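Local coordinates for protein lipolytic enzyme, G-D-S-L family (Bacteroides thetaiotaomicron, PDB 7BR2) that metabolises the drug diltiazem in a gut bacterium and belongs to the SGNH (GDSL) serine esterases, at residues Pro139-Ala144 / Glu190-Asp195; Thr178-Pro183 / Met214-Leu219; Tyr95-Asp100 / Asn156-Arg161; Ser28-Asp31 / Tyr35-Phe38. All blocks are in the same frame, centred on the assembly; numbering follows the deposited sequence.

Contact 1 (Pro139-Ala144 / Glu190-Asp195); sequences PYDETA and ELQQKD
An Asx turn in the long loop after strand 131-136 of the SGNH hydrolase domain brings D141 and T143 up to Q192, which reaches across from near the end of helix 181-194. With chi1 at -170°, D141 CG lies anti to the backbone N, and the acid end projects to the helix. There its carboxylate lies nearly coplanar with the amide of Q192, 14° apart, the two side chains coming from opposite directions. Both bonds from Q192 NE2 are weak, the one to D141 OD2 being short at 2.9 Å but strongly bent, at 122°. The stronger partner of D141 OD2 is T199 OG1, and Q192 NE2 also bonds to F198 O. R205 NE bonds to D141 O, so the loop is also tied to the D204-H207 segment, which holds the probable catalytic Asp and His. T143 OG1 sits 2.5 Å from Q192 OE1, doubtfully short for a bond, and has Q189 OE1 as its other acceptor. The turn itself is built on one atom: D141 OD1 takes the backbone N of T143 at 3.2 Å and that of A144 at 3.3 Å, both from the same face of its carboxylate.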
loop_
_atom_site.group_PDB
_atom_site.type_symbol
_atom_site.label_atom_id
_atom_site.label_comp_id
_atom_site.label_asym_id
_atom_site.label_seq_id
_atom_site.Cartn_x
_atom_site.Cartn_y
_atom_site.Cartn_z
ATOM N N PRO A 139 -3.746 6.534 12.338
ATOM C CA PRO A 139 -4.120 6.946 13.693
ATOM C C PRO A 139 -4.718 5.828 14.539
ATOM O O PRO A 139 -5.153 4.790 14.041
ATOM C CB PRO A 139 -5.174 8.029 13.425
ATOM C CG PRO A 139 -5.895 7.503 12.197
ATOM C CD PRO A 139 -4.842 6.776 11.373
ATOM N N TYR A 140 -4.723 6.068 15.850
ATOM C CA TYR A 140 -5.567 5.305 16.762
ATOM C C TYR A 140 -6.967 5.915 16.745
ATOM O O TYR A 140 -7.140 7.094 17.077
ATOM C CB TYR A 140 -4.991 5.315 18.175
ATOM C CG TYR A 140 -5.840 4.565 19.178
ATOM C CD1 TYR A 140 -5.795 3.180 19.265
ATOM C CD2 TYR A 140 -6.707 5.244 20.025
ATOM C CE1 TYR A 140 -6.581 2.491 20.177
ATOM C CE2 TYR A 140 -7.500 4.558 20.947
ATOM C CZ TYR A 140 -7.434 3.186 21.015
ATOM O OH TYR A 140 -8.218 2.507 21.929
ATOM N N ASP A 141 -7.963 5.132 16.335
ATOM C CA ASP A 141 -9.310 5.667 16.135
ATOM C C ASP A 141 -10.040 5.740 17.473
ATOM O O ASP A 141 -10.584 4.745 17.952
ATOM C CB ASP A 141 -10.090 4.804 15.158
ATOM C CG ASP A 141 -11.395 5.443 14.747
ATOM O OD1 ASP A 141 -11.760 6.498 15.321
ATOM O OD2 ASP A 141 -12.073 4.865 13.877
ATOM N N GLU A 142 -10.117 6.942 18.039
ATOM C CA GLU A 142 -10.745 7.169 19.336
ATOM C C GLU A 142 -12.256 7.362 19.266
ATOM O O GLU A 142 -12.932 7.201 20.285
ATOM C CB GLU A 142 -10.130 8.420 19.970
ATOM C CG GLU A 142 -8.657 8.323 20.296
ATOM C CD GLU A 142 -8.077 9.654 20.770
ATOM O OE1 GLU A 142 -8.818 10.663 20.792
ATOM O OE2 GLU A 142 -6.918 9.668 21.227
ATOM N N THR A 143 -12.804 7.648 18.082
ATOM C CA THR A 143 -14.193 8.066 17.953
ATOM C C THR A 143 -15.129 6.964 17.459
ATOM O O THR A 143 -16.343 7.070 17.656
ATOM C CB THR A 143 -14.275 9.294 17.031
ATOM O OG1 THR A 143 -13.842 8.958 15.705
ATOM C CG2 THR A 143 -13.375 10.397 17.558
ATOM N N ALA A 144 -14.602 5.911 16.840
ATOM C CA ALA A 144 -15.439 4.833 16.330
ATOM C C ALA A 144 -16.147 4.116 17.475
ATOM O O ALA A 144 -15.621 4.026 18.587
ATOM C CB ALA A 144 -14.583 3.861 15.533
ATOM N N GLU A 190 -15.937 11.286 8.811
ATOM C CA GLU A 190 -16.901 11.412 7.734
ATOM C C GLU A 190 -17.729 10.140 7.566
ATOM O O GLU A 190 -18.948 10.209 7.373
ATOM C CB GLU A 190 -16.141 11.802 6.467
ATOM C CG GLU A 190 -16.975 12.151 5.260
ATOM C CD GLU A 190 -16.097 12.412 4.045
ATOM O OE1 GLU A 190 -14.853 12.352 4.208
ATOM O OE2 GLU A 190 -16.644 12.677 2.947
ATOM N N LEU A 191 -17.098 8.970 7.649
ATOM C CA LEU A 191 -17.869 7.741 7.517
ATOM C C LEU A 191 -18.495 7.290 8.827
ATOM O O LEU A 191 -19.429 6.475 8.806
ATOM C CB LEU A 191 -17.013 6.611 6.942
ATOM C CG LEU A 191 -16.593 6.847 5.484
ATOM C CD1 LEU A 191 -15.733 5.704 4.966
ATOM C CD2 LEU A 191 -17.799 7.123 4.549
ATOM N N GLN A 192 -18.004 7.784 9.967
ATOM C CA GLN A 192 -18.673 7.472 11.216
ATOM C C GLN A 192 -19.992 8.214 11.313
ATOM O O GLN A 192 -20.895 7.768 12.030
ATOM C CB GLN A 192 -17.752 7.805 12.385
ATOM C CG GLN A 192 -16.982 6.611 12.879
ATOM C CD GLN A 192 -15.691 7.002 13.566
ATOM O OE1 GLN A 192 -15.570 8.088 14.133
ATOM N NE2 GLN A 192 -14.697 6.133 13.473
ATOM N N GLN A 193 -20.124 9.323 10.585
ATOM C CA GLN A 193 -21.436 9.949 10.470
ATOM C C GLN A 193 -22.455 8.966 9.901
ATOM O O GLN A 193 -23.598 8.907 10.366
ATOM C CB GLN A 193 -21.363 11.207 9.611
ATOM C CG GLN A 193 -20.912 12.447 10.350
ATOM C CD GLN A 193 -20.507 13.540 9.388
ATOM O OE1 GLN A 193 -20.512 13.334 8.174
ATOM N NE2 GLN A 193 -20.178 14.720 9.922
ATOM N N LYS A 194 -22.051 8.174 8.900
ATOM C CA LYS A 194 -22.974 7.248 8.258
ATOM C C LYS A 194 -23.188 5.980 9.069
ATOM O O LYS A 194 -24.260 5.368 8.989
ATOM C CB LYS A 194 -22.419 6.831 6.897
ATOM C CG LYS A 194 -22.229 7.945 5.897
ATOM C CD LYS A 194 -21.680 7.365 4.595
ATOM C CE LYS A 194 -21.646 8.405 3.482
ATOM N NZ LYS A 194 -20.946 7.922 2.256
ATOM N N ASP A 195 -22.181 5.551 9.822
ATOM C CA ASP A 195 -22.346 4.411 10.711
ATOM C C ASP A 195 -21.350 4.590 11.855
ATOM O O ASP A 195 -20.138 4.619 11.606
ATOM C CB ASP A 195 -22.167 3.096 9.948
ATOM C CG ASP A 195 -22.440 1.876 10.801
ATOM O OD1 ASP A 195 -22.457 2.003 12.043
ATOM O OD2 ASP A 195 -22.704 0.796 10.225
#

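Contact 2 (Thr178-Pro183 / Met214-Leu219); sequences TDWNAP and MVMAYL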
loop_
_atom_site.group_PDB
_atom_site.type_symbol
_atom_site.label_atom_id
_atom_site.label_comp_id
_atom_site.label_asym_id
_atom_site.label_seq_id
_atom_site.Cartn_x
_atom_site.Cartn_y
_atom_site.Cartn_z
ATOM N N THR A 178 5.011 13.275 4.716
ATOM C CA THR A 178 3.601 13.050 4.444
ATOM C C THR A 178 2.977 12.438 5.691
ATOM O O THR A 178 3.667 11.849 6.524
ATOM C CB THR A 178 3.391 12.148 3.231
ATOM O OG1 THR A 178 1.993 12.066 2.945
ATOM C CG2 THR A 178 3.928 10.752 3.506
ATOM N N ASP A 179 1.663 12.590 5.828
ATOM C CA ASP A 179 0.976 12.196 7.051
ATOM C C ASP A 179 -0.247 11.363 6.715
ATOM O O ASP A 179 -1.038 11.741 5.843
ATOM C CB ASP A 179 0.578 13.421 7.876
ATOM C CG ASP A 179 -0.108 13.049 9.181
ATOM O OD1 ASP A 179 0.196 11.963 9.739
ATOM O OD2 ASP A 179 -0.956 13.843 9.646
ATOM N N TRP A 180 -0.378 10.208 7.371
ATOM C CA TRP A 180 -1.611 9.435 7.284
ATOM C C TRP A 180 -2.607 9.794 8.376
ATOM O O TRP A 180 -3.794 9.506 8.233
ATOM C CB TRP A 180 -1.325 7.925 7.375
ATOM C CG TRP A 180 -0.739 7.242 6.150
ATOM C CD1 TRP A 180 -1.219 7.278 4.864
ATOM C CD2 TRP A 180 0.401 6.374 6.125
ATOM N NE1 TRP A 180 -0.427 6.509 4.044
ATOM C CE2 TRP A 180 0.572 5.942 4.793
ATOM C CE3 TRP A 180 1.304 5.930 7.102
ATOM C CZ2 TRP A 180 1.605 5.083 4.412
ATOM C CZ3 TRP A 180 2.338 5.079 6.717
ATOM C CH2 TRP A 180 2.477 4.668 5.384
ATOM N N ASN A 181 -2.140 10.390 9.469
ATOM C CA ASN A 181 -2.958 10.502 10.673
ATOM C C ASN A 181 -4.136 11.452 10.454
ATOM O O ASN A 181 -5.299 11.068 10.623
ATOM C CB ASN A 181 -2.079 10.966 11.838
ATOM C CG ASN A 181 -2.670 10.619 13.182
ATOM O OD1 ASN A 181 -3.701 11.159 13.575
ATOM N ND2 ASN A 181 -2.021 9.701 13.895
ATOM N N ALA A 182 -3.849 12.694 10.051
ATOM C CA ALA A 182 -4.918 13.668 9.834
ATOM C C ALA A 182 -5.913 13.222 8.773
ATOM O O ALA A 182 -7.119 13.192 9.072
ATOM C CB ALA A 182 -4.316 15.037 9.488
ATOM N N PRO A 183 -5.511 12.859 7.551
ATOM C CA PRO A 183 -6.532 12.476 6.561
ATOM C C PRO A 183 -7.337 11.260 6.974
ATOM O O PRO A 183 -8.541 11.181 6.685
ATOM C CB PRO A 183 -5.718 12.204 5.286
ATOM C CG PRO A 183 -4.353 12.740 5.546
ATOM C CD PRO A 183 -4.143 12.753 7.007
ATOM N N MET A 214 -5.491 0.064 1.851
ATOM C CA MET A 214 -5.660 0.613 0.512
ATOM C C MET A 214 -5.859 2.124 0.574
ATOM O O MET A 214 -5.368 2.849 -0.298
ATOM C CB MET A 214 -6.819 -0.074 -0.204
ATOM C CG MET A 214 -6.880 0.218 -1.691
ATOM S SD MET A 214 -5.302 0.009 -2.555
ATOM C CE MET A 214 -5.203 1.559 -3.441
ATOM N N VAL A 215 -6.535 2.622 1.612
ATOM C CA VAL A 215 -6.628 4.069 1.798
ATOM C C VAL A 215 -5.251 4.655 2.060
ATOM O O VAL A 215 -4.909 5.730 1.554
ATOM C CB VAL A 215 -7.625 4.409 2.926
ATOM C CG1 VAL A 215 -7.457 5.843 3.368
ATOM C CG2 VAL A 215 -9.053 4.175 2.449
ATOM N N MET A 216 -4.441 3.960 2.851
ATOM C CA MET A 216 -3.085 4.430 3.110
ATOM C C MET A 216 -2.274 4.479 1.821
ATOM O O MET A 216 -1.522 5.435 1.577
ATOM C CB MET A 216 -2.403 3.525 4.137
ATOM C CG MET A 216 -2.942 3.694 5.533
ATOM S SD MET A 216 -2.410 2.402 6.683
ATOM C CE MET A 216 -0.732 2.944 7.035
ATOM N N ALA A 217 -2.409 3.446 0.987
ATOM C CA ALA A 217 -1.732 3.446 -0.300
ATOM C C ALA A 217 -2.216 4.604 -1.151
ATOM O O ALA A 217 -1.410 5.308 -1.771
ATOM C CB ALA A 217 -1.952 2.110 -1.007
ATOM N N TYR A 218 -3.534 4.814 -1.178
ATOM C CA TYR A 218 -4.133 5.919 -1.914
ATOM C C TYR A 218 -3.523 7.243 -1.484
ATOM O O TYR A 218 -3.097 8.048 -2.316
ATOM C CB TYR A 218 -5.648 5.920 -1.665
ATOM C CG TYR A 218 -6.300 7.261 -1.896
ATOM C CD1 TYR A 218 -6.570 7.707 -3.183
ATOM C CD2 TYR A 218 -6.586 8.107 -0.828
ATOM C CE1 TYR A 218 -7.143 8.936 -3.399
ATOM C CE2 TYR A 218 -7.148 9.343 -1.034
ATOM C CZ TYR A 218 -7.431 9.757 -2.321
ATOM O OH TYR A 218 -7.995 10.998 -2.527
ATOM N N LEU A 219 -3.433 7.458 -0.173
ATOM C CA LEU A 219 -2.913 8.720 0.334
ATOM C C LEU A 219 -1.438 8.895 0.001
ATOM O O LEU A 219 -1.006 10.001 -0.350
ATOM C CB LEU A 219 -3.139 8.809 1.844
ATOM C CG LEU A 219 -4.609 8.976 2.236
ATOM C CD1 LEU A 219 -4.822 8.744 3.729
ATOM C CD2 LEU A 219 -5.093 10.373 1.796
#
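W180 is clamped by M216 and L219 where strand 176-179, the edge of the parallel sheet of this SGNH-type alpha/beta domain, gives way to helix 181-194. The tight part is the indole. M216 CE stands over one face, 3.6 Å from the centroid of the six-membered ring, a CH-pi contact; the sulfur of the same side chain lies above the five-membered ring at 5.0 Å, a distant Met-aromatic contact. The M216 chain, bent at chi3 (78°), carries its methyl over the benzo part of the indole. At the pyrrole edge, close to the ring plane, L219 CB touches W180 CD1 at 3.9 Å; on the benzo side Y35 meets the indole edge-to-face. Packing is looser towards the partly exposed P183, whose CB touches the L219 methyls, the nearer being CD1 at 3.9 Å. D179 also lies away from helix 210-223, its carboxylate capping the new helix by accepting from N181 N and A182 N. The polar link is W180 NE1 to M216 O, 2.9 Å long and bent to 148°, its donor tilted 30° from the carbonyl plane. A buried indole N-H is thus satisfied by a helix carbonyl, which fixes the ring's rotation while the methionine holds its face.

Contact 3 (Tyr95-Asp100 / Asn156-Arg161); sequences YEYNGD and NETIKR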
loop_
_atom_site.group_PDB
_atom_site.type_symbol
_atom_site.label_atom_id
_atom_site.label_comp_id
_atom_site.label_asym_id
_atom_site.label_seq_id
_atom_site.Cartn_x
_atom_site.Cartn_y
_atom_site.Cartn_z
ATOM N N TYR A 95 -2.844 1.282 27.866
ATOM C CA TYR A 95 -3.852 1.191 28.927
ATOM C C TYR A 95 -3.761 2.357 29.911
ATOM O O TYR A 95 -4.788 2.828 30.418
ATOM C CB TYR A 95 -3.727 -0.150 29.652
ATOM C CG TYR A 95 -4.242 -1.328 28.852
ATOM C CD1 TYR A 95 -3.405 -2.028 27.986
ATOM C CD2 TYR A 95 -5.565 -1.744 28.963
ATOM C CE1 TYR A 95 -3.871 -3.114 27.250
ATOM C CE2 TYR A 95 -6.042 -2.830 28.232
ATOM C CZ TYR A 95 -5.190 -3.513 27.377
ATOM O OH TYR A 95 -5.657 -4.589 26.645
ATOM N N GLU A 96 -2.548 2.836 30.200
ATOM C CA GLU A 96 -2.371 3.890 31.193
ATOM C C GLU A 96 -3.074 5.193 30.837
ATOM O O GLU A 96 -3.187 6.064 31.708
ATOM C CB GLU A 96 -0.889 4.192 31.406
ATOM C CG GLU A 96 -0.078 3.124 32.114
ATOM C CD GLU A 96 0.427 2.033 31.182
ATOM O OE1 GLU A 96 -0.184 1.820 30.108
ATOM O OE2 GLU A 96 1.468 1.423 31.512
ATOM N N TYR A 97 -3.542 5.369 29.598
ATOM C CA TYR A 97 -4.272 6.593 29.283
ATOM C C TYR A 97 -5.603 6.652 30.010
ATOM O O TYR A 97 -6.154 7.745 30.175
ATOM C CB TYR A 97 -4.508 6.732 27.775
ATOM C CG TYR A 97 -3.299 7.235 27.036
ATOM C CD1 TYR A 97 -2.904 8.567 27.141
ATOM C CD2 TYR A 97 -2.532 6.381 26.247
ATOM C CE1 TYR A 97 -1.785 9.042 26.478
ATOM C CE2 TYR A 97 -1.405 6.845 25.579
ATOM C CZ TYR A 97 -1.034 8.178 25.700
ATOM O OH TYR A 97 0.082 8.657 25.049
ATOM N N ASN A 98 -6.131 5.507 30.441
ATOM C CA ASN A 98 -7.377 5.471 31.187
ATOM C C ASN A 98 -7.136 5.348 32.685
ATOM O O ASN A 98 -8.078 5.088 33.445
ATOM C CB ASN A 98 -8.250 4.325 30.675
ATOM C CG ASN A 98 -8.676 4.521 29.223
ATOM O OD1 ASN A 98 -8.720 5.643 28.712
ATOM N ND2 ASN A 98 -8.959 3.421 28.546
ATOM N N GLY A 99 -5.888 5.520 33.121
ATOM C CA GLY A 99 -5.530 5.446 34.518
ATOM C C GLY A 99 -5.435 6.827 35.146
ATOM O O GLY A 99 -5.881 7.836 34.595
ATOM N N ASP A 100 -4.804 6.864 36.315
ATOM C CA ASP A 100 -4.836 8.066 37.137
ATOM C C ASP A 100 -3.906 9.153 36.614
ATOM O O ASP A 100 -4.188 10.343 36.789
ATOM C CB ASP A 100 -4.426 7.697 38.554
ATOM C CG ASP A 100 -5.408 6.745 39.189
ATOM O OD1 ASP A 100 -6.482 7.181 39.656
ATOM O OD2 ASP A 100 -5.105 5.532 39.168
ATOM N N ASN A 156 -4.306 9.139 20.504
ATOM C CA ASN A 156 -3.922 9.690 19.214
ATOM C C ASN A 156 -3.331 11.089 19.326
ATOM O O ASN A 156 -2.646 11.526 18.397
ATOM C CB ASN A 156 -5.097 9.726 18.246
ATOM C CG ASN A 156 -4.638 9.844 16.820
ATOM O OD1 ASN A 156 -3.829 9.043 16.366
ATOM N ND2 ASN A 156 -5.099 10.874 16.119
ATOM N N GLU A 157 -3.546 11.796 20.439
ATOM C CA GLU A 157 -2.922 13.110 20.593
ATOM C C GLU A 157 -1.423 12.986 20.846
ATOM O O GLU A 157 -0.628 13.773 20.314
ATOM C CB GLU A 157 -3.605 13.891 21.717
ATOM C CG GLU A 157 -5.134 13.974 21.570
ATOM C CD GLU A 157 -5.598 14.438 20.187
ATOM O OE1 GLU A 157 -5.022 15.406 19.649
ATOM O OE2 GLU A 157 -6.545 13.826 19.636
ATOM N N THR A 158 -1.012 12.001 21.652
ATOM C CA THR A 158 0.413 11.713 21.784
ATOM C C THR A 158 0.997 11.264 20.444
ATOM O O THR A 158 2.108 11.676 20.065
ATOM C CB THR A 158 0.625 10.649 22.861
ATOM O OG1 THR A 158 0.130 11.133 24.116
ATOM C CG2 THR A 158 2.105 10.282 23.016
ATOM N N ILE A 159 0.245 10.441 19.701
ATOM C CA ILE A 159 0.695 10.051 18.367
ATOM C C ILE A 159 0.918 11.283 17.492
ATOM O O ILE A 159 1.969 11.435 16.855
ATOM C CB ILE A 159 -0.307 9.073 17.728
ATOM C CG1 ILE A 159 -0.280 7.729 18.456
ATOM C CG2 ILE A 159 -0.003 8.872 16.268
ATOM C CD1 ILE A 159 -1.334 6.766 17.974
ATOM N N LYS A 160 -0.054 12.199 17.477
ATOM C CA LYS A 160 0.064 13.407 16.666
ATOM C C LYS A 160 1.243 14.269 17.102
ATOM O O LYS A 160 1.877 14.919 16.264
ATOM C CB LYS A 160 -1.240 14.212 16.715
ATOM C CG LYS A 160 -2.328 13.672 15.792
ATOM C CD LYS A 160 -3.713 14.134 16.196
ATOM C CE LYS A 160 -3.886 15.631 15.995
ATOM N NZ LYS A 160 -5.319 16.044 16.164
ATOM N N ARG A 161 1.542 14.309 18.403
ATOM C CA ARG A 161 2.733 15.028 18.860
ATOM C C ARG A 161 4.001 14.421 18.273
ATOM O O ARG A 161 4.909 15.144 17.831
ATOM C CB ARG A 161 2.808 15.018 20.385
ATOM C CG ARG A 161 1.889 15.992 21.070
ATOM C CD ARG A 161 2.141 15.977 22.569
ATOM N NE ARG A 161 3.312 16.771 22.937
ATOM C CZ ARG A 161 3.886 16.729 24.137
ATOM N NH1 ARG A 161 3.397 15.920 25.074
ATOM N NH2 ARG A 161 4.940 17.495 24.402
#
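The Y97 ring meets T158 at its hydroxyl edge: T158 OG1 lies near the ring plane, 2.6 Å from Y97 OH, and the faces of the ring take no part in the contact with helix 155-173. F105, at the start of helix 102-125, packs edge-to-face with the ring. T158 comes in obliquely and crowds the phenol oxygen with more than its own hydroxyl, its CB 3.0 Å and its CG2 3.3 Å from Y97 OH. A chi1 of -60° sets T158 OG1 beside the backbone N and its methyl anti to that N, which turns OG1 and the methyl together to the phenol oxygen. Y97 OH is also hydrogen-bonded to S92 O, a backbone partner for the buried hydroxyl. Y97 belongs to a short 3-10 segment, 95-97, in the loop that follows the GMND sequence of the SGNH family, a block whose asparagine usually contributes to the oxyanion hole. The backbones stay well apart, with Y97 CA 10.2 Å from T158 CA, and the long phenol spans the gap. N98 ties the loop to 151-153, its side-chain amide bonding to V151 O and K153 N. One turn along the helix, R161 forms a salt bridge with E107 and a cation-pi contact with Y110.

Contact 4 (Ser28-Asp31 / Tyr35-Phe38); sequences SITD and YHSF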
loop_
_atom_site.group_PDB
_atom_site.type_symbol
_atom_site.label_atom_id
_atom_site.label_comp_id
_atom_site.label_asym_id
_atom_site.label_seq_id
_atom_site.Cartn_x
_atom_site.Cartn_y
_atom_site.Cartn_z
ATOM N N SER A 28 3.770 -2.995 13.533
ATOM C CA SER A 28 2.906 -4.079 13.080
ATOM C C SER A 28 2.005 -3.644 11.944
ATOM O O SER A 28 1.616 -4.474 11.117
ATOM C CB SER A 28 2.049 -4.638 14.212
ATOM O OG SER A 28 1.438 -3.609 14.960
ATOM N N ILE A 29 1.637 -2.367 11.892
ATOM C CA ILE A 29 0.810 -1.905 10.783
ATOM C C ILE A 29 1.537 -2.126 9.460
ATOM O O ILE A 29 0.954 -2.614 8.483
ATOM C CB ILE A 29 0.420 -0.431 11.004
ATOM C CG1 ILE A 29 -0.447 -0.336 12.270
ATOM C CG2 ILE A 29 -0.285 0.121 9.774
ATOM C CD1 ILE A 29 -0.469 1.029 12.927
ATOM N N THR A 30 2.843 -1.837 9.442
ATOM C CA THR A 30 3.690 -2.127 8.289
ATOM C C THR A 30 3.962 -3.624 8.159
ATOM O O THR A 30 3.818 -4.202 7.076
ATOM C CB THR A 30 5.005 -1.370 8.438
ATOM O OG1 THR A 30 4.737 0.033 8.504
ATOM C CG2 THR A 30 5.960 -1.689 7.291
ATOM N N ASP A 31 4.369 -4.257 9.258
ATOM C CA ASP A 31 4.777 -5.659 9.245
ATOM C C ASP A 31 3.686 -6.554 8.674
ATOM O O ASP A 31 3.897 -7.263 7.683
ATOM C CB ASP A 31 5.158 -6.070 10.671
ATOM C CG ASP A 31 5.685 -7.500 10.771
ATOM O OD1 ASP A 31 5.811 -8.190 9.742
ATOM O OD2 ASP A 31 6.037 -7.899 11.903
ATOM N N TYR A 35 -0.298 -1.936 2.749
ATOM C CA TYR A 35 -0.271 -0.650 2.067
ATOM C C TYR A 35 0.933 -0.557 1.140
ATOM O O TYR A 35 0.823 -0.039 0.022
ATOM C CB TYR A 35 -0.284 0.503 3.074
ATOM C CG TYR A 35 0.980 0.693 3.891
ATOM C CD1 TYR A 35 2.093 1.374 3.374
ATOM C CD2 TYR A 35 1.050 0.241 5.201
ATOM C CE1 TYR A 35 3.261 1.557 4.138
ATOM C CE2 TYR A 35 2.199 0.429 5.976
ATOM C CZ TYR A 35 3.297 1.090 5.443
ATOM O OH TYR A 35 4.427 1.257 6.217
ATOM N N HIS A 36 2.084 -1.083 1.574
ATOM C CA HIS A 36 3.277 -1.036 0.739
ATOM C C HIS A 36 3.129 -1.949 -0.465
ATOM O O HIS A 36 3.574 -1.608 -1.572
ATOM C CB HIS A 36 4.520 -1.401 1.560
ATOM C CG HIS A 36 4.303 -2.519 2.539
ATOM N ND1 HIS A 36 4.290 -3.849 2.169
ATOM C CD2 HIS A 36 4.117 -2.501 3.881
ATOM C CE1 HIS A 36 4.081 -4.599 3.236
ATOM N NE2 HIS A 36 3.983 -3.807 4.289
ATOM N N SER A 37 2.479 -3.098 -0.274
ATOM C CA SER A 37 2.190 -3.981 -1.402
ATOM C C SER A 37 1.210 -3.327 -2.379
ATOM O O SER A 37 1.347 -3.468 -3.599
ATOM C CB SER A 37 1.652 -5.317 -0.887
ATOM O OG SER A 37 1.521 -6.266 -1.931
ATOM N N PHE A 38 0.223 -2.595 -1.861
ATOM C CA PHE A 38 -0.734 -1.904 -2.725
ATOM C C PHE A 38 -0.053 -0.773 -3.498
ATOM O O PHE A 38 -0.353 -0.538 -4.678
ATOM C CB PHE A 38 -1.888 -1.377 -1.864
ATOM C CG PHE A 38 -2.725 -2.468 -1.215
ATOM C CD1 PHE A 38 -2.732 -3.763 -1.722
ATOM C CD2 PHE A 38 -3.511 -2.186 -0.100
ATOM C CE1 PHE A 38 -3.503 -4.753 -1.134
ATOM C CE2 PHE A 38 -4.279 -3.180 0.505
ATOM C CZ PHE A 38 -4.284 -4.461 -0.020
#
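Y35 and H36 turn back to T30 because both place CG between the backbone N and the carbonyl carbon, with chi1 at 70° and 40°. That crowded position is rare within helices but tolerable here, in the first turn of helix 35-46. H36 turns an edge to the Y35 ring, its CD2 3.9 Å above the ring centre, the two planes steeply inclined. Y35 OH meets T30 OG1 at 2.6 Å, a hydrogen bond in which either hydroxyl could be the donor, with T30 OG1 near the plane of the phenol ring. H36 takes the backbone instead: its NE2 donates to T30 O over 2.8 Å at 163°, and the oxygen lies almost in the imidazole plane. A short turn joins helix 28-32 to helix 35-46, which runs on in much the same direction, just after the first strand of the SGNH fold. Helix 28-32 opens with S28, in the position of the family's nucleophile; S28 OG is hydrogen-bonded to H207 NE2, consistent with a catalytic triad. The T30 methyl fills the corner between the two rings, with CG2 3.5 Å from Y35 OH and 4.0 Å from H36 CD2.

In the fold
All four contacts involve segments that follow the C-terminal ends of strands of the parallel sheet, where the probable triad of S28, D204 and H207 lies. Contact 4 carries S28 and is closest to contact 2, with centres about 12 Å apart: W180 CH2 approaches Y35 CE1 to 3.4 Å. Contact 2 shares helix 181-194 with contact 1, and P139 CB rests 3.5 Å from N181 OD1. N156 joins contact 3 to contacts 1 and 2: its ND2 lies 2.9 Å from N181 OD1, and its backbone N is 2.8 Å from E142 OE2. Contacts 3 and 4 do not touch, their nearest atoms being about 8 Å apart.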